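Local coordinates for protein prenylcyclase (Actinoplanes teichomyceticus, PDB 6IJ1) that probably transfers or cyclises prenyl groups in the making of a terpenoid product, at residues V146-C154 and R292-D300. Numbering follows the deposited sequence.
Sequences VVPSWDGWC and RMVLPWETD
Pro296 lies over one face of the Trp153 indole, its CA 3.5 Å from the centroid of the five-membered ring in a CH-pi contact, with CG farther out toward the rim. At the edge of the same ring NE1 donates to Val294 O (2.7 Å); the oxygen lies near the indole plane, although the donor stands above the carbonyl plane, 44° out of it. The methyl CE of Met293, brought round by bends at chi2 (-59°) and chi3 (-56°), meets CZ2 obliquely. CB and CG of the same proline also lie alongside Trp150, CB 3.4 Å from CE3 in an oblique approach, and Val147 CG1 packs on a face of that indole. Trp297 is held between Pro148 CD over one face and Leu295 CB over the opposite one, with Ser149 O at its edge. Proline suits the centre, being compact and rigid, with C-H groups polarised by the ring nitrogen that suit an aromatic face such as that of Trp153. Its carbonyl O accepts from Trp153 N (3.2 Å) and, weakly, from Gly152 N. Gly152 fits because a side chain would run into Pro296 O and Glu298 O. With Trp153 cut back to an alanine, Val294 O would probably lose this N-H donor and a gap would open beside Pro296 and Met293. Ser149 OG accepts from Asp151 N in an ST turn, while Pro296 and Trp297 occupy the corners of a type I beta turn from Leu295 to Glu298. The arrangement is typical of proline-aromatic packing, here joining the loop between helices 134-141 and 158-164 to the one after strand 291-292.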
loop_
_atom_site.group_PDB
_atom_site.type_symbol
_atom_site.label_atom_id
_atom_site.label_comp_id
_atom_site.label_asym_id
_atom_site.label_seq_id
_atom_site.Cartn_x
_atom_site.Cartn_y
_atom_site.Cartn_z
ATOM N N VAL A 146 -16.100 14.342 -20.162
ATOM C CA VAL A 146 -17.431 14.091 -19.612
ATOM C C VAL A 146 -17.366 14.084 -18.083
ATOM O O VAL A 146 -18.313 14.501 -17.403
ATOM C CB VAL A 146 -18.033 12.783 -20.188
ATOM C CG1 VAL A 146 -17.078 11.614 -20.042
ATOM C CG2 VAL A 146 -19.409 12.494 -19.571
ATOM N N VAL A 147 -16.222 13.713 -17.514
ATOM C CA VAL A 147 -16.075 13.743 -16.065
ATOM C C VAL A 147 -16.364 15.135 -15.495
ATOM O O VAL A 147 -15.705 16.129 -15.856
ATOM C CB VAL A 147 -14.670 13.248 -15.668
ATOM C CG1 VAL A 147 -14.460 13.392 -14.130
ATOM C CG2 VAL A 147 -14.529 11.780 -16.085
ATOM N N PRO A 148 -17.361 15.274 -14.623
ATOM C CA PRO A 148 -17.750 16.623 -14.190
ATOM C C PRO A 148 -16.779 17.252 -13.223
ATOM O O PRO A 148 -16.710 18.486 -13.153
ATOM C CB PRO A 148 -19.140 16.404 -13.551
ATOM C CG PRO A 148 -19.179 14.977 -13.197
ATOM C CD PRO A 148 -18.343 14.252 -14.219
ATOM N N SER A 149 -16.018 16.448 -12.475
ATOM C CA SER A 149 -15.115 17.022 -11.490
ATOM C C SER A 149 -14.117 15.934 -11.065
ATOM O O SER A 149 -14.481 14.748 -11.070
ATOM C CB SER A 149 -15.904 17.519 -10.291
ATOM O OG SER A 149 -15.063 17.685 -9.175
ATOM N N TRP A 150 -12.851 16.329 -10.845
ATOM C CA TRP A 150 -11.810 15.441 -10.312
ATOM C C TRP A 150 -11.475 15.773 -8.862
ATOM O O TRP A 150 -10.438 15.296 -8.325
ATOM C CB TRP A 150 -10.562 15.486 -11.197
ATOM C CG TRP A 150 -10.840 15.162 -12.611
ATOM C CD1 TRP A 150 -11.350 16.029 -13.588
ATOM C CD2 TRP A 150 -10.648 13.900 -13.271
ATOM N NE1 TRP A 150 -11.476 15.362 -14.781
ATOM C CE2 TRP A 150 -11.062 14.060 -14.625
ATOM C CE3 TRP A 150 -10.155 12.649 -12.868
ATOM C CZ2 TRP A 150 -10.978 13.015 -15.567
ATOM C CZ3 TRP A 150 -10.092 11.601 -13.821
ATOM C CH2 TRP A 150 -10.501 11.800 -15.149
ATOM N N ASP A 151 -12.343 16.497 -8.170
ATOM C CA ASP A 151 -12.058 16.946 -6.813
ATOM C C ASP A 151 -11.913 15.798 -5.804
ATOM O O ASP A 151 -11.230 15.978 -4.788
ATOM C CB ASP A 151 -13.150 17.876 -6.276
ATOM C CG ASP A 151 -13.162 19.252 -6.946
ATOM O OD1 ASP A 151 -12.321 19.560 -7.841
ATOM O OD2 ASP A 151 -14.078 20.017 -6.549
ATOM N N GLY A 152 -12.592 14.655 -6.003
ATOM C CA GLY A 152 -12.369 13.517 -5.111
ATOM C C GLY A 152 -10.920 13.066 -5.175
ATOM O O GLY A 152 -10.278 12.831 -4.138
ATOM N N TRP A 153 -10.390 12.929 -6.397
ATOM C CA TRP A 153 -9.043 12.434 -6.642
ATOM C C TRP A 153 -7.975 13.411 -6.183
ATOM O O TRP A 153 -6.825 12.992 -5.959
ATOM C CB TRP A 153 -8.858 12.097 -8.132
ATOM C CG TRP A 153 -9.492 10.805 -8.525
ATOM C CD1 TRP A 153 -10.425 10.106 -7.825
ATOM C CD2 TRP A 153 -9.205 10.083 -9.690
ATOM N NE1 TRP A 153 -10.741 8.937 -8.532
ATOM C CE2 TRP A 153 -10.006 8.902 -9.663
ATOM C CE3 TRP A 153 -8.315 10.276 -10.745
ATOM C CZ2 TRP A 153 -9.942 7.935 -10.668
ATOM C CZ3 TRP A 153 -8.255 9.300 -11.759
ATOM C CH2 TRP A 153 -9.079 8.156 -11.700
ATOM N N CYS A 154 -8.329 14.684 -6.019
ATOM C CA CYS A 154 -7.361 15.694 -5.601
ATOM C C CYS A 154 -7.552 16.102 -4.168
ATOM O O CYS A 154 -6.830 17.001 -3.704
ATOM C CB CYS A 154 -7.462 16.916 -6.535
ATOM S SG CYS A 154 -7.002 16.506 -8.207
ATOM N N ARG A 292 -10.549 -0.082 -4.695
ATOM C CA ARG A 292 -11.751 0.527 -5.277
ATOM C C ARG A 292 -11.342 1.772 -6.049
ATOM O O ARG A 292 -10.750 2.707 -5.472
ATOM C CB ARG A 292 -12.802 0.814 -4.220
ATOM C CG ARG A 292 -12.376 1.718 -3.079
ATOM C CD ARG A 292 -13.471 1.806 -2.010
ATOM N NE ARG A 292 -13.097 2.706 -0.932
ATOM C CZ ARG A 292 -13.750 2.804 0.212
ATOM N NH1 ARG A 292 -14.890 2.098 0.421
ATOM N NH2 ARG A 292 -13.308 3.596 1.183
ATOM N N MET A 293 -11.610 1.757 -7.350
ATOM C CA MET A 293 -11.299 2.915 -8.197
ATOM C C MET A 293 -12.414 3.948 -8.010
ATOM O O MET A 293 -13.405 4.006 -8.760
ATOM C CB MET A 293 -11.148 2.488 -9.664
ATOM C CG MET A 293 -9.860 1.800 -10.006
ATOM S SD MET A 293 -8.448 2.869 -9.630
ATOM C CE MET A 293 -8.887 4.290 -10.595
ATOM N N VAL A 294 -12.270 4.750 -6.948
ATOM C CA VAL A 294 -13.288 5.738 -6.612
ATOM C C VAL A 294 -13.530 6.647 -7.806
ATOM O O VAL A 294 -12.621 7.006 -8.557
ATOM C CB VAL A 294 -12.805 6.582 -5.416
ATOM C CG1 VAL A 294 -13.947 7.517 -4.886
ATOM C CG2 VAL A 294 -12.395 5.673 -4.239
ATOM N N LEU A 295 -14.785 7.048 -7.962
ATOM C CA LEU A 295 -15.063 7.934 -9.077
ATOM C C LEU A 295 -14.401 9.281 -8.816
ATOM O O LEU A 295 -14.363 9.719 -7.681
ATOM C CB LEU A 295 -16.574 8.110 -9.273
ATOM C CG LEU A 295 -17.228 6.799 -9.802
ATOM C CD1 LEU A 295 -18.713 6.861 -9.487
ATOM C CD2 LEU A 295 -16.885 6.506 -11.244
ATOM N N PRO A 296 -13.942 9.964 -9.867
ATOM C CA PRO A 296 -13.116 11.181 -9.682
ATOM C C PRO A 296 -13.767 12.288 -8.876
ATOM O O PRO A 296 -13.055 13.061 -8.204
ATOM C CB PRO A 296 -12.861 11.640 -11.114
ATOM C CG PRO A 296 -12.801 10.323 -11.876
ATOM C CD PRO A 296 -13.800 9.418 -11.220
ATOM N N TRP A 297 -15.094 12.395 -8.907
ATOM C CA TRP A 297 -15.799 13.442 -8.202
ATOM C C TRP A 297 -16.297 12.982 -6.867
ATOM O O TRP A 297 -16.902 13.767 -6.126
ATOM C CB TRP A 297 -16.988 13.898 -9.100
ATOM C CG TRP A 297 -17.880 12.732 -9.578
ATOM C CD1 TRP A 297 -18.993 12.257 -8.964
ATOM C CD2 TRP A 297 -17.683 11.927 -10.726
ATOM N NE1 TRP A 297 -19.528 11.164 -9.681
ATOM C CE2 TRP A 297 -18.715 10.953 -10.753
ATOM C CE3 TRP A 297 -16.713 11.890 -11.722
ATOM C CZ2 TRP A 297 -18.807 9.979 -11.767
ATOM C CZ3 TRP A 297 -16.815 10.915 -12.735
ATOM C CH2 TRP A 297 -17.867 9.984 -12.732
ATOM N N GLU A 298 -16.025 11.717 -6.495
ATOM C CA GLU A 298 -16.569 11.173 -5.272
ATOM C C GLU A 298 -15.611 11.398 -4.108
ATOM O O GLU A 298 -14.428 11.032 -4.193
ATOM C CB GLU A 298 -16.833 9.683 -5.455
ATOM C CG GLU A 298 -17.247 9.002 -4.234
ATOM C CD GLU A 298 -18.611 9.421 -3.708
ATOM O OE1 GLU A 298 -19.643 9.095 -4.371
ATOM O OE2 GLU A 298 -18.674 10.051 -2.659
ATOM N N THR A 299 -16.101 12.053 -3.048
ATOM C CA THR A 299 -15.305 12.276 -1.845
ATOM C C THR A 299 -15.627 11.324 -0.720
ATOM O O THR A 299 -14.916 11.296 0.290
ATOM C CB THR A 299 -15.470 13.707 -1.316
ATOM O OG1 THR A 299 -16.812 13.880 -0.849
ATOM C CG2 THR A 299 -15.243 14.675 -2.437
ATOM N N ASP A 300 -16.640 10.505 -0.865
ATOM C CA ASP A 300 -17.106 9.664 0.235
ATOM C C ASP A 300 -17.354 8.246 -0.264
ATOM O O ASP A 300 -18.493 7.773 -0.263
ATOM C CB ASP A 300 -18.390 10.301 0.773
ATOM C CG ASP A 300 -18.954 9.627 1.981
ATOM O OD1 ASP A 300 -18.232 8.914 2.716
ATOM O OD2 ASP A 300 -20.174 9.825 2.203
#